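Local coordinates for protein endonuclease and methylase LlaGI (Lactococcus lactis, PDB 5FFJ) that combines a helicase-like ATPase, a probable N6-adenine DNA methyltransferase and a sequence-specificity domain in one Type ISP restriction-modification chain, here bound to DNA without its nuclease, at residues P633-M638 / S785-A790; V734-P739 / I848-G853; G933-L938 / N1030-Q1035; R1278-L1283 / M1390-L1395; N1331-A1336 / S1384-S1389. All blocks are in the same frame, centred on the assembly; numbering follows the deposited sequence.

In the fold
The contacts run from the coupler through the methyltransferase to the specificity region. Contact 1 joins helices 633-646 and 783-797. Its segments alternate along the chain with those of contact 2, which pairs strands 736-738 and 850-853 in the methyltransferase sheet; the centres lie about 21 Å apart. Contact 3, centred about 25 Å from contact 2, ties helix 932-941 to the loop after strand 1022-1024, at the edge of the same sheet. Contacts 4 and 5, centred about 39 and 42 Å from contact 3 and about 13 Å from each other, touch and share helix 1377-1398; contact 5 falls in sequence between the segments of contact 4. Together they join coupler to methyltransferase, build its sheet and pack the specificity region.

Contact 1. Residues P633-M638 / S785-A790; sequences PVSQAM and SYYIAA
Val634 sits between two consecutive tyrosines, Tyr786 and Tyr787, and each of its methyls serves one of them. CG2 approaches Tyr786 obliquely, 3.8 Å from CE1. CG1 reaches Tyr787 instead and lies 3.6 Å from its OH. The two phenols leave helix 783-797 on different first torsions: Tyr786 extends with CG anti to its backbone N (chi1 166°), while Tyr787 has CG anti to the carbonyl carbon (chi1 -72°). They therefore reach helix 633-646 as two separate arms. Around Val634 the rest is lighter. Pro633 CG comes to 3.9 Å from Tyr786 OH, Ser635 OG lies 3.7 Å from Tyr787 CE1, and Met638 CG approaches the hydroxyl of Tyr787.

The axes of the two segments come no closer than 11.5 Å, at 137°, so the long aromatic side chains span the gap. A coupler helix is thus packed on a methyltransferase helix, joining the two domains. Both phenol hydroxyls are buried and find polar partners beyond the two segments: Tyr786 OH bonds to Asn632 ND2, just ahead of Pro633, and Tyr787 OH to His612 ND1. These bonds help fix where the rings lie against the coupler. In the fold, helix 602-623 packs on Met638 and brings Phe619 to the Tyr787 ring. Helix 834-841 touches Pro633, Val634 and Tyr786, and strand 813-815, an outer strand of the methyltransferase sheet, lies against Tyr786.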
# COMPACT_ATOMS: atom_id res chain seq x y z
N PRO A 633 10.51 0.85 28.61
CA PRO A 633 11.79 0.19 28.31
C PRO A 633 12.34 0.52 26.93
O PRO A 633 13.53 0.80 26.80
CB PRO A 633 11.43 -1.29 28.41
CG PRO A 633 10.00 -1.35 28.08
CD PRO A 633 9.43 -0.14 28.73
N VAL A 634 11.49 0.46 25.90
CA VAL A 634 11.93 0.75 24.54
C VAL A 634 12.38 2.19 24.43
O VAL A 634 13.43 2.48 23.84
CB VAL A 634 10.81 0.48 23.52
CG1 VAL A 634 11.27 0.83 22.11
CG2 VAL A 634 10.36 -0.98 23.59
N SER A 635 11.58 3.10 24.98
CA SER A 635 11.96 4.50 25.07
C SER A 635 13.33 4.62 25.71
O SER A 635 14.25 5.15 25.10
CB SER A 635 10.94 5.29 25.88
OG SER A 635 9.66 5.27 25.26
N GLN A 636 13.45 4.12 26.93
CA GLN A 636 14.72 4.10 27.64
C GLN A 636 15.82 3.46 26.80
O GLN A 636 16.93 3.98 26.72
CB GLN A 636 14.58 3.36 28.98
N ALA A 637 15.49 2.34 26.17
CA ALA A 637 16.45 1.64 25.31
C ALA A 637 16.84 2.52 24.13
O ALA A 637 17.99 2.49 23.68
CB ALA A 637 15.87 0.33 24.82
N MET A 638 15.88 3.29 23.62
CA MET A 638 16.15 4.24 22.55
C MET A 638 16.80 5.50 23.12
O MET A 638 17.73 6.05 22.54
CB MET A 638 14.86 4.59 21.81
CG MET A 638 14.26 3.45 20.99
SD MET A 638 15.27 2.98 19.57
CE MET A 638 14.00 2.37 18.45
N SER A 785 3.50 1.68 16.43
CA SER A 785 2.29 0.95 16.79
C SER A 785 2.39 0.46 18.24
O SER A 785 1.38 0.36 18.93
CB SER A 785 2.06 -0.22 15.84
OG SER A 785 1.97 0.23 14.50
N TYR A 786 3.61 0.17 18.68
CA TYR A 786 3.84 -0.27 20.05
C TYR A 786 3.56 0.85 21.05
O TYR A 786 2.79 0.67 21.99
CB TYR A 786 5.27 -0.78 20.21
CG TYR A 786 5.72 -0.95 21.65
CD1 TYR A 786 6.25 0.12 22.36
CD2 TYR A 786 5.60 -2.17 22.30
CE1 TYR A 786 6.66 -0.03 23.67
CE2 TYR A 786 6.01 -2.33 23.61
CZ TYR A 786 6.53 -1.25 24.29
OH TYR A 786 6.93 -1.41 25.60
N TYR A 787 4.21 1.99 20.84
CA TYR A 787 4.03 3.16 21.70
C TYR A 787 2.55 3.52 21.85
O TYR A 787 2.02 3.58 22.96
CB TYR A 787 4.78 4.37 21.13
CG TYR A 787 6.29 4.33 21.24
CD1 TYR A 787 6.92 3.55 22.21
CD2 TYR A 787 7.09 5.08 20.39
CE1 TYR A 787 8.30 3.52 22.31
CE2 TYR A 787 8.46 5.05 20.48
CZ TYR A 787 9.06 4.27 21.45
OH TYR A 787 10.44 4.25 21.54
N ILE A 788 1.91 3.78 20.71
CA ILE A 788 0.50 4.14 20.68
C ILE A 788 -0.36 3.10 21.39
O ILE A 788 -1.29 3.44 22.11
CB ILE A 788 0.02 4.31 19.23
CG1 ILE A 788 0.71 5.53 18.60
CG2 ILE A 788 -1.50 4.46 19.16
CD1 ILE A 788 0.53 5.64 17.11
N ALA A 789 -0.03 1.82 21.19
CA ALA A 789 -0.78 0.74 21.82
C ALA A 789 -0.62 0.79 23.34
O ALA A 789 -1.58 0.57 24.07
CB ALA A 789 -0.32 -0.60 21.29
N ALA A 790 0.60 1.07 23.79
CA ALA A 790 0.87 1.18 25.22
C ALA A 790 0.02 2.28 25.85
O ALA A 790 -0.76 2.03 26.77
CB ALA A 790 2.34 1.44 25.47

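Contact 2. Residues V734-P739 / I848-G853; sequences VHILDP and ITAIIG
Leu737 and Ile851 pair in parallel register at the centre of this strand pair, with Ile736 opposite Ala850 one residue earlier. Leu737 N and O both bond to strand 850-853: N donates to Ala850 O at 2.9 Å (166° at the hydrogen), and O accepts from Ile852 N. The tight part is the face that carries Leu737 and Ile851. Ile848 leans back over it, its CD1 3.5 Å from Leu737 CD2, and Pro739 crosses Ile851 at about a right angle, with CG on the CG2 methyl. On the other face Ile736 CG1 meets Ala850 CB more lightly, at 4.0 Å.

Backbone bonds hold the start of the segments, where His735 O takes two donors, Ala850 N and the less straight Thr849 N, both at 3.0 Å. The side chains are looser there: Val734 CG1 only brushes Thr849 CB at 3.9 Å, and the partly exposed imidazole of His735 leads away and bonds through ND1 to His777. At the far end Asp738 and Pro739 begin an Asp-Pro-Phe-Thr-Gly-Thr-Gly sequence, and an Asn-Pro-Pro-Tyr sequence follows Gly853. These resemble the cofactor and catalytic motifs of N6-adenine methyltransferases, whose Rossmann-like core this sheet probably forms. Strand 776-780 flanks 736-738 and strand 915-922 flanks 850-853; helix 899-910 covers Leu737 and Ile851, and helix 745-760 packs on Asp738 and Ile852.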
# COMPACT_ATOMS: atom_id res chain seq x y z
N VAL A 734 -6.62 -17.32 34.33
CA VAL A 734 -6.93 -17.09 32.91
C VAL A 734 -6.06 -15.96 32.37
O VAL A 734 -6.06 -14.85 32.91
CB VAL A 734 -8.42 -16.76 32.69
CG1 VAL A 734 -8.69 -16.45 31.21
CG2 VAL A 734 -9.30 -17.93 33.15
N HIS A 735 -5.32 -16.26 31.31
CA HIS A 735 -4.42 -15.30 30.70
C HIS A 735 -4.77 -15.06 29.23
O HIS A 735 -5.10 -15.99 28.49
CB HIS A 735 -2.97 -15.78 30.83
CG HIS A 735 -2.38 -15.54 32.19
ND1 HIS A 735 -1.30 -14.69 32.38
CD2 HIS A 735 -2.70 -16.02 33.41
CE1 HIS A 735 -0.99 -14.67 33.66
NE2 HIS A 735 -1.83 -15.46 34.31
N ILE A 736 -4.68 -13.80 28.83
CA ILE A 736 -5.12 -13.34 27.51
C ILE A 736 -3.96 -12.73 26.74
O ILE A 736 -3.36 -11.75 27.19
CB ILE A 736 -6.27 -12.32 27.64
CG1 ILE A 736 -7.52 -13.02 28.15
CG2 ILE A 736 -6.52 -11.62 26.29
CD1 ILE A 736 -8.77 -12.17 28.22
N LEU A 737 -3.66 -13.30 25.58
CA LEU A 737 -2.61 -12.78 24.71
C LEU A 737 -3.21 -12.19 23.43
O LEU A 737 -4.12 -12.77 22.83
CB LEU A 737 -1.60 -13.88 24.35
CG LEU A 737 -0.40 -13.44 23.50
CD1 LEU A 737 0.37 -12.32 24.20
CD2 LEU A 737 0.54 -14.60 23.20
N ASP A 738 -2.69 -11.03 23.05
CA ASP A 738 -3.02 -10.40 21.78
C ASP A 738 -1.74 -10.33 20.94
O ASP A 738 -1.03 -9.32 20.97
CB ASP A 738 -3.64 -9.01 22.02
CG ASP A 738 -4.01 -8.28 20.74
OD1 ASP A 738 -3.93 -8.90 19.65
OD2 ASP A 738 -4.39 -7.10 20.82
N PRO A 739 -1.43 -11.41 20.19
CA PRO A 739 -0.12 -11.56 19.52
C PRO A 739 0.19 -10.48 18.49
O PRO A 739 1.35 -10.31 18.13
CB PRO A 739 -0.22 -12.92 18.84
CG PRO A 739 -1.34 -13.63 19.50
CD PRO A 739 -2.30 -12.56 19.90
N ILE A 848 -1.40 -19.61 28.68
CA ILE A 848 -2.36 -18.72 28.03
C ILE A 848 -3.66 -19.44 27.68
O ILE A 848 -3.66 -20.37 26.87
CB ILE A 848 -1.77 -18.11 26.76
CG1 ILE A 848 -0.66 -17.12 27.12
CG2 ILE A 848 -2.86 -17.39 25.95
CD1 ILE A 848 0.22 -16.72 25.96
N THR A 849 -4.75 -18.96 28.25
CA THR A 849 -6.05 -19.62 28.13
C THR A 849 -6.85 -19.06 26.96
O THR A 849 -7.77 -19.70 26.46
CB THR A 849 -6.87 -19.47 29.43
OG1 THR A 849 -6.02 -19.67 30.56
CG2 THR A 849 -8.01 -20.48 29.48
N ALA A 850 -6.49 -17.85 26.53
CA ALA A 850 -7.20 -17.19 25.44
C ALA A 850 -6.25 -16.37 24.56
O ALA A 850 -5.49 -15.54 25.06
CB ALA A 850 -8.30 -16.31 25.99
N ILE A 851 -6.31 -16.62 23.26
CA ILE A 851 -5.57 -15.82 22.29
C ILE A 851 -6.57 -15.06 21.43
O ILE A 851 -7.54 -15.64 20.92
CB ILE A 851 -4.64 -16.68 21.42
CG1 ILE A 851 -3.70 -17.49 22.32
CG2 ILE A 851 -3.83 -15.81 20.45
CD1 ILE A 851 -2.67 -18.33 21.59
N ILE A 852 -6.34 -13.76 21.27
CA ILE A 852 -7.33 -12.85 20.72
C ILE A 852 -6.68 -11.84 19.79
O ILE A 852 -5.54 -11.44 20.01
CB ILE A 852 -8.09 -12.12 21.87
CG1 ILE A 852 -9.39 -12.85 22.19
CG2 ILE A 852 -8.36 -10.64 21.53
CD1 ILE A 852 -10.08 -12.35 23.46
N GLY A 853 -7.39 -11.42 18.74
CA GLY A 853 -6.94 -10.32 17.91
C GLY A 853 -7.22 -10.42 16.43
O GLY A 853 -8.07 -11.19 15.98

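Contact 3. Residues G933-L938 / N1030-Q1035; sequences GLRKSL and NDWINQ
Lys936 on helix 932-941 and Asn1030 in an irregular loop bring their CA atoms to 5.8 Å, the closest CA pair of the two segments. Arg935 carries the contact. Its methylenes lie over the indole of Trp1032, and CD stands 3.9 Å from the centroid of the five-membered ring, 15° off the normal, a CH-pi contact. A bend at chi3 (-65°) then turns the guanidinium steeply to the indole plane, so the arginine does not stack on it. In this pose NE donates to Asn1030 O at 2.8 Å, almost in the guanidinium plane and fairly straight at 162°. NH2 makes a salt bridge to Asp1031 OD1 at 2.8 Å, though as a hydrogen bond it is bent and weak. NH1 bonds to the carbonyls of Tyr925 and Ser928, so all three nitrogens of this buried group are engaged and its rotation is fixed.

Beside it the Lys936 chain runs past the Asn1030 amide, CD 3.5 Å from OD1, before NZ reaches Asn887. Leu938 CD1 adds a light touch to Trp1032 CH2. The indole also packs on Val992 of strand 991-996 and Ile1024 of strand 1022-1024, which places the loop between helix 932-941 and the end of the methyltransferase sheet.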
# COMPACT_ATOMS: atom_id res chain seq x y z
N GLY A 933 -6.75 -29.79 4.32
CA GLY A 933 -5.95 -30.31 5.41
C GLY A 933 -6.13 -29.50 6.68
O GLY A 933 -6.22 -30.06 7.77
N LEU A 934 -6.17 -28.18 6.53
CA LEU A 934 -6.37 -27.29 7.66
C LEU A 934 -7.70 -27.59 8.34
O LEU A 934 -7.80 -27.58 9.57
CB LEU A 934 -6.33 -25.83 7.21
CG LEU A 934 -6.70 -24.77 8.24
CD1 LEU A 934 -5.89 -24.92 9.52
CD2 LEU A 934 -6.48 -23.38 7.65
N ARG A 935 -8.72 -27.88 7.54
CA ARG A 935 -10.04 -28.20 8.07
C ARG A 935 -10.04 -29.58 8.73
O ARG A 935 -10.81 -29.83 9.65
CB ARG A 935 -11.10 -28.14 6.96
CG ARG A 935 -11.30 -26.76 6.37
CD ARG A 935 -12.53 -26.69 5.48
NE ARG A 935 -12.42 -27.53 4.29
CZ ARG A 935 -11.82 -27.16 3.16
NH1 ARG A 935 -11.25 -25.97 3.05
NH2 ARG A 935 -11.79 -28.00 2.13
N LYS A 936 -9.16 -30.45 8.25
CA LYS A 936 -9.01 -31.78 8.85
C LYS A 936 -8.32 -31.65 10.21
O LYS A 936 -8.65 -32.37 11.15
CB LYS A 936 -8.21 -32.70 7.93
CG LYS A 936 -8.06 -34.13 8.44
CD LYS A 936 -7.63 -35.07 7.32
CE LYS A 936 -7.24 -36.45 7.85
NZ LYS A 936 -5.93 -36.43 8.56
N SER A 937 -7.38 -30.71 10.30
CA SER A 937 -6.65 -30.46 11.54
C SER A 937 -7.53 -29.80 12.60
O SER A 937 -7.65 -30.30 13.71
CB SER A 937 -5.42 -29.59 11.27
OG SER A 937 -4.48 -30.27 10.45
N LEU A 938 -8.14 -28.67 12.24
CA LEU A 938 -8.95 -27.90 13.18
C LEU A 938 -10.07 -28.74 13.78
O LEU A 938 -10.52 -28.48 14.90
CB LEU A 938 -9.54 -26.67 12.49
CG LEU A 938 -8.56 -25.58 12.03
CD1 LEU A 938 -9.29 -24.54 11.20
CD2 LEU A 938 -7.86 -24.93 13.21
N ASN A 1030 -13.22 -33.63 3.61
CA ASN A 1030 -13.01 -32.64 4.67
C ASN A 1030 -13.61 -31.28 4.29
O ASN A 1030 -13.09 -30.23 4.67
CB ASN A 1030 -11.51 -32.47 4.97
CG ASN A 1030 -10.82 -33.80 5.24
OD1 ASN A 1030 -10.90 -34.34 6.35
ND2 ASN A 1030 -10.11 -34.31 4.25
N ASP A 1031 -14.70 -31.32 3.52
CA ASP A 1031 -15.41 -30.10 3.14
C ASP A 1031 -16.55 -29.82 4.11
O ASP A 1031 -17.38 -30.69 4.39
CB ASP A 1031 -15.95 -30.22 1.71
CG ASP A 1031 -14.86 -30.19 0.66
OD1 ASP A 1031 -13.77 -29.65 0.94
OD2 ASP A 1031 -15.10 -30.69 -0.46
N TRP A 1032 -16.60 -28.59 4.61
CA TRP A 1032 -17.65 -28.16 5.52
C TRP A 1032 -18.90 -27.71 4.75
O TRP A 1032 -20.02 -28.11 5.08
CB TRP A 1032 -17.16 -27.02 6.42
CG TRP A 1032 -16.08 -27.44 7.37
CD1 TRP A 1032 -15.70 -28.71 7.67
CD2 TRP A 1032 -15.23 -26.57 8.14
NE1 TRP A 1032 -14.67 -28.70 8.58
CE2 TRP A 1032 -14.37 -27.39 8.89
CE3 TRP A 1032 -15.13 -25.19 8.27
CZ2 TRP A 1032 -13.41 -26.87 9.75
CZ3 TRP A 1032 -14.18 -24.67 9.13
CH2 TRP A 1032 -13.33 -25.51 9.86
N ILE A 1033 -18.69 -26.90 3.72
CA ILE A 1033 -19.79 -26.36 2.92
C ILE A 1033 -19.62 -26.67 1.43
O ILE A 1033 -18.52 -26.98 0.97
CB ILE A 1033 -19.93 -24.84 3.11
CG1 ILE A 1033 -18.61 -24.13 2.79
CG2 ILE A 1033 -20.36 -24.52 4.53
CD1 ILE A 1033 -18.77 -22.62 2.61
N ASN A 1034 -20.73 -26.57 0.70
CA ASN A 1034 -20.75 -26.91 -0.72
C ASN A 1034 -20.24 -28.33 -0.93
O ASN A 1034 -19.50 -28.60 -1.86
CB ASN A 1034 -19.92 -25.92 -1.53
CG ASN A 1034 -20.37 -24.48 -1.34
OD1 ASN A 1034 -21.55 -24.16 -1.50
ND2 ASN A 1034 -19.43 -23.62 -0.98
N GLN A 1035 -20.65 -29.22 -0.03
CA GLN A 1035 -20.21 -30.61 -0.07
C GLN A 1035 -20.65 -31.28 -1.37
O GLN A 1035 -21.67 -30.90 -1.96
CB GLN A 1035 -20.75 -31.38 1.13
CG GLN A 1035 -20.30 -30.81 2.47
CD GLN A 1035 -20.69 -31.69 3.65
OE1 GLN A 1035 -21.47 -32.63 3.51
NE2 GLN A 1035 -20.13 -31.38 4.82

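Contact 4. Residues R1278-L1283 / M1390-L1395; sequences RKLSDL and MRTLEL
Leu1280 and Leu1283 on helix 1270-1285 pack against Thr1392, Leu1395 and the stem of Arg1391 in an antiparallel helix pair of the specificity region, with axes 171° apart in direction and 10.3 Å at closest approach.

Apolar packing does most of the work. Leu1280 and Leu1395 slide past each other, CD2 of the first 3.7 Å from CD1 of the second, and the same Leu1280 methyl meets Thr1392 CG2 at 3.6 Å. One turn on, Leu1283 has CG anti to its backbone N (chi1 -174°) and lays CD2 3.5 Å from Arg1391 CG. Lys1279 lends its methylenes at the exposed edge, with CD 3.8 Å from Leu1395 CD2.

One polar group is buried: Thr1392 OG1 borders Leu1283 and bonds to Val1388 O in its own helix and, across the helix pair, to His1284 NE2. The charged groups lie at the exposed edge. Lys1279 NZ and Arg1391 NH1 are like charges 4.5 Å apart, probably eased by Glu1394 and by the solvent around the lysine. Leu1395 CD2 lies over one face of the Arg1391 guanidinium, toward its rim; at the edge of that group, in its plane, NH2 makes a salt bridge to Glu1394 OE1 at 3.3 Å.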
# COMPACT_ATOMS: atom_id res chain seq x y z
N ARG A 1278 -21.67 -30.32 -31.62
CA ARG A 1278 -21.04 -29.88 -32.86
C ARG A 1278 -21.45 -28.46 -33.22
O ARG A 1278 -20.60 -27.64 -33.57
CB ARG A 1278 -21.40 -30.83 -34.00
CG ARG A 1278 -20.77 -32.21 -33.89
CD ARG A 1278 -20.82 -32.96 -35.21
NE ARG A 1278 -19.52 -33.54 -35.56
CZ ARG A 1278 -19.13 -34.78 -35.24
NH1 ARG A 1278 -19.94 -35.59 -34.57
NH2 ARG A 1278 -17.93 -35.20 -35.60
N LYS A 1279 -22.74 -28.17 -33.13
CA LYS A 1279 -23.26 -26.86 -33.49
C LYS A 1279 -22.66 -25.78 -32.60
O LYS A 1279 -22.19 -24.75 -33.09
CB LYS A 1279 -24.78 -26.83 -33.39
CG LYS A 1279 -25.48 -27.76 -34.36
CD LYS A 1279 -26.99 -27.64 -34.26
CE LYS A 1279 -27.69 -28.58 -35.22
NZ LYS A 1279 -29.16 -28.38 -35.21
N LEU A 1280 -22.68 -26.02 -31.29
CA LEU A 1280 -22.08 -25.10 -30.33
C LEU A 1280 -20.63 -24.82 -30.67
O LEU A 1280 -20.19 -23.66 -30.68
CB LEU A 1280 -22.19 -25.67 -28.92
CG LEU A 1280 -23.56 -25.57 -28.25
CD1 LEU A 1280 -23.62 -26.47 -27.04
CD2 LEU A 1280 -23.86 -24.14 -27.86
N SER A 1281 -19.88 -25.88 -30.96
CA SER A 1281 -18.48 -25.75 -31.35
C SER A 1281 -18.35 -24.92 -32.62
O SER A 1281 -17.53 -24.00 -32.69
CB SER A 1281 -17.84 -27.12 -31.55
OG SER A 1281 -16.52 -26.99 -32.05
N ASP A 1282 -19.15 -25.27 -33.62
CA ASP A 1282 -19.13 -24.58 -34.90
C ASP A 1282 -19.40 -23.09 -34.70
O ASP A 1282 -18.80 -22.25 -35.36
CB ASP A 1282 -20.17 -25.18 -35.85
CG ASP A 1282 -19.75 -25.09 -37.30
OD1 ASP A 1282 -18.93 -25.92 -37.74
OD2 ASP A 1282 -20.25 -24.18 -38.01
N LEU A 1283 -20.31 -22.79 -33.78
CA LEU A 1283 -20.69 -21.41 -33.48
C LEU A 1283 -19.58 -20.66 -32.76
O LEU A 1283 -19.27 -19.51 -33.08
CB LEU A 1283 -21.96 -21.39 -32.63
CG LEU A 1283 -22.55 -20.01 -32.36
CD1 LEU A 1283 -23.18 -19.44 -33.61
CD2 LEU A 1283 -23.55 -20.08 -31.22
N MET A 1390 -27.16 -15.27 -28.37
CA MET A 1390 -28.55 -15.65 -28.59
C MET A 1390 -28.65 -17.09 -29.09
O MET A 1390 -29.51 -17.85 -28.64
CB MET A 1390 -29.21 -14.71 -29.60
CG MET A 1390 -29.37 -13.29 -29.11
SD MET A 1390 -30.49 -13.14 -27.71
CE MET A 1390 -32.05 -13.63 -28.45
N ARG A 1391 -27.77 -17.45 -30.01
CA ARG A 1391 -27.80 -18.78 -30.61
C ARG A 1391 -27.41 -19.86 -29.60
O ARG A 1391 -27.98 -20.95 -29.60
CB ARG A 1391 -26.87 -18.84 -31.82
CG ARG A 1391 -26.79 -20.20 -32.50
CD ARG A 1391 -28.16 -20.67 -32.97
NE ARG A 1391 -28.10 -21.98 -33.61
CZ ARG A 1391 -29.16 -22.73 -33.88
NH1 ARG A 1391 -29.01 -23.91 -34.47
NH2 ARG A 1391 -30.38 -22.31 -33.56
N THR A 1392 -26.44 -19.55 -28.74
CA THR A 1392 -25.95 -20.53 -27.77
C THR A 1392 -27.06 -20.92 -26.80
O THR A 1392 -27.25 -22.10 -26.50
CB THR A 1392 -24.75 -19.97 -26.97
OG1 THR A 1392 -23.72 -19.58 -27.88
CG2 THR A 1392 -24.20 -21.02 -26.03
N LEU A 1393 -27.79 -19.93 -26.31
CA LEU A 1393 -28.86 -20.16 -25.36
C LEU A 1393 -29.95 -21.03 -25.98
O LEU A 1393 -30.49 -21.92 -25.33
CB LEU A 1393 -29.44 -18.83 -24.87
CG LEU A 1393 -28.43 -17.90 -24.20
CD1 LEU A 1393 -28.86 -16.45 -24.36
CD2 LEU A 1393 -28.28 -18.25 -22.73
N GLU A 1394 -30.27 -20.75 -27.24
CA GLU A 1394 -31.23 -21.57 -27.97
C GLU A 1394 -30.77 -23.02 -27.98
O GLU A 1394 -31.53 -23.93 -27.65
CB GLU A 1394 -31.41 -21.06 -29.41
CG GLU A 1394 -32.19 -19.76 -29.52
CD GLU A 1394 -32.29 -19.26 -30.95
OE1 GLU A 1394 -31.67 -19.87 -31.84
OE2 GLU A 1394 -32.98 -18.25 -31.18
N LEU A 1395 -29.50 -23.22 -28.33
CA LEU A 1395 -28.92 -24.56 -28.38
C LEU A 1395 -28.92 -25.24 -27.01
O LEU A 1395 -29.13 -26.45 -26.91
CB LEU A 1395 -27.50 -24.49 -28.94
CG LEU A 1395 -27.39 -24.26 -30.45
CD1 LEU A 1395 -25.96 -23.91 -30.84
CD2 LEU A 1395 -27.85 -25.48 -31.23

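Contact 5. Residues N1331-A1336 / S1384-S1389; sequences NIPERA and SVITVS
The end of the Ile1386 side chain packs against Ile1332, Pro1333 and Ala1336, a loop-on-helix packing in the specificity region, where the chain after strand 1327-1330 folds against helix 1377-1398. From CB the side chain splits into two branches that both serve the loop. The short one, CG2, is anti to the backbone N; it comes to 4.1 Å from Ile1332 CG2 and the same from Ala1336 CB, and more loosely to Pro1333 CD at 4.4 Å. The long one leaves through CG1 and stays extended (chi2 179°), which carries CD1 out to Ile1332. There CD1 lies 3.9 Å from Ile1332 CD1 and nearly as close to its CG1 and CG2, the two isoleucines crossing at about a right angle. Ile1347 of helix 1346-1353 adds to the apolar surround.

One turn along the helix the contact passes to the backbone and small side chains. Ala1336 and Ser1389 are the residues whose CA atoms come nearest, at 5.3 Å, a distance their small side chains allow. The Ala1336 methyl faces the helix backbone, with CB 4.0 Å from Ile1386 O. Its carbonyl turns to the serine, Ala1336 O lying 3.3 Å from Ser1389 CB.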
# COMPACT_ATOMS: atom_id res chain seq x y z
N ASN A 1331 -31.26 -1.60 -30.11
CA ASN A 1331 -32.19 -2.72 -30.16
C ASN A 1331 -31.52 -4.07 -29.92
O ASN A 1331 -31.90 -5.07 -30.52
CB ASN A 1331 -32.93 -2.74 -31.50
CG ASN A 1331 -33.59 -1.42 -31.82
OD1 ASN A 1331 -33.84 -0.60 -30.93
ND2 ASN A 1331 -33.88 -1.20 -33.10
N ILE A 1332 -30.54 -4.10 -29.03
CA ILE A 1332 -29.89 -5.35 -28.65
C ILE A 1332 -30.81 -6.14 -27.71
O ILE A 1332 -31.29 -5.59 -26.72
CB ILE A 1332 -28.55 -5.11 -27.94
CG1 ILE A 1332 -27.59 -4.36 -28.87
CG2 ILE A 1332 -27.94 -6.44 -27.48
CD1 ILE A 1332 -26.29 -3.93 -28.21
N PRO A 1333 -31.07 -7.42 -28.02
CA PRO A 1333 -31.89 -8.22 -27.10
C PRO A 1333 -31.25 -8.35 -25.72
O PRO A 1333 -30.09 -8.75 -25.62
CB PRO A 1333 -32.00 -9.58 -27.79
CG PRO A 1333 -31.69 -9.32 -29.22
CD PRO A 1333 -30.70 -8.19 -29.23
N GLU A 1334 -31.99 -8.01 -24.68
CA GLU A 1334 -31.44 -7.98 -23.33
C GLU A 1334 -31.12 -9.38 -22.81
O GLU A 1334 -30.33 -9.53 -21.88
CB GLU A 1334 -32.42 -7.28 -22.38
CG GLU A 1334 -32.61 -5.80 -22.68
CD GLU A 1334 -33.66 -5.16 -21.79
OE1 GLU A 1334 -33.83 -3.92 -21.88
OE2 GLU A 1334 -34.32 -5.88 -21.01
N ARG A 1335 -31.71 -10.41 -23.42
CA ARG A 1335 -31.49 -11.77 -22.95
C ARG A 1335 -30.14 -12.31 -23.41
O ARG A 1335 -29.65 -13.32 -22.89
CB ARG A 1335 -32.61 -12.70 -23.41
CG ARG A 1335 -32.48 -13.23 -24.84
CD ARG A 1335 -33.37 -14.44 -25.09
NE ARG A 1335 -33.07 -15.54 -24.17
CZ ARG A 1335 -33.09 -16.83 -24.49
NH1 ARG A 1335 -33.39 -17.22 -25.73
NH2 ARG A 1335 -32.79 -17.74 -23.57
N ALA A 1336 -29.54 -11.66 -24.40
CA ALA A 1336 -28.24 -12.08 -24.92
C ALA A 1336 -27.17 -12.02 -23.84
O ALA A 1336 -26.15 -12.69 -23.92
CB ALA A 1336 -27.84 -11.22 -26.11
N SER A 1384 -21.43 -10.03 -33.96
CA SER A 1384 -21.47 -11.49 -34.07
C SER A 1384 -21.65 -12.14 -32.71
O SER A 1384 -22.46 -13.06 -32.56
CB SER A 1384 -20.19 -12.01 -34.74
OG SER A 1384 -20.08 -11.55 -36.07
N VAL A 1385 -20.90 -11.67 -31.73
CA VAL A 1385 -20.94 -12.24 -30.38
C VAL A 1385 -22.34 -12.14 -29.77
O VAL A 1385 -22.74 -13.02 -29.00
CB VAL A 1385 -19.91 -11.54 -29.46
CG1 VAL A 1385 -20.20 -11.81 -27.99
CG2 VAL A 1385 -18.50 -12.02 -29.81
N ILE A 1386 -23.08 -11.08 -30.10
CA ILE A 1386 -24.45 -10.94 -29.64
C ILE A 1386 -25.30 -12.11 -30.14
O ILE A 1386 -26.12 -12.65 -29.40
CB ILE A 1386 -25.11 -9.62 -30.11
CG1 ILE A 1386 -24.36 -8.42 -29.53
CG2 ILE A 1386 -26.58 -9.58 -29.68
CD1 ILE A 1386 -24.91 -7.07 -29.97
N THR A 1387 -25.11 -12.48 -31.39
CA THR A 1387 -25.92 -13.53 -32.01
C THR A 1387 -25.37 -14.90 -31.63
O THR A 1387 -26.11 -15.88 -31.60
CB THR A 1387 -25.97 -13.39 -33.54
OG1 THR A 1387 -24.81 -13.98 -34.12
CG2 THR A 1387 -26.06 -11.91 -33.92
N VAL A 1388 -24.07 -14.96 -31.35
CA VAL A 1388 -23.48 -16.15 -30.76
C VAL A 1388 -24.13 -16.40 -29.41
O VAL A 1388 -24.49 -17.53 -29.08
CB VAL A 1388 -21.95 -16.01 -30.58
CG1 VAL A 1388 -21.41 -17.11 -29.67
CG2 VAL A 1388 -21.25 -16.05 -31.93
N SER A 1389 -24.29 -15.34 -28.63
CA SER A 1389 -24.96 -15.41 -27.34
C SER A 1389 -26.40 -15.90 -27.48
O SER A 1389 -26.81 -16.84 -26.80
CB SER A 1389 -24.95 -14.04 -26.66
OG SER A 1389 -23.73 -13.81 -25.99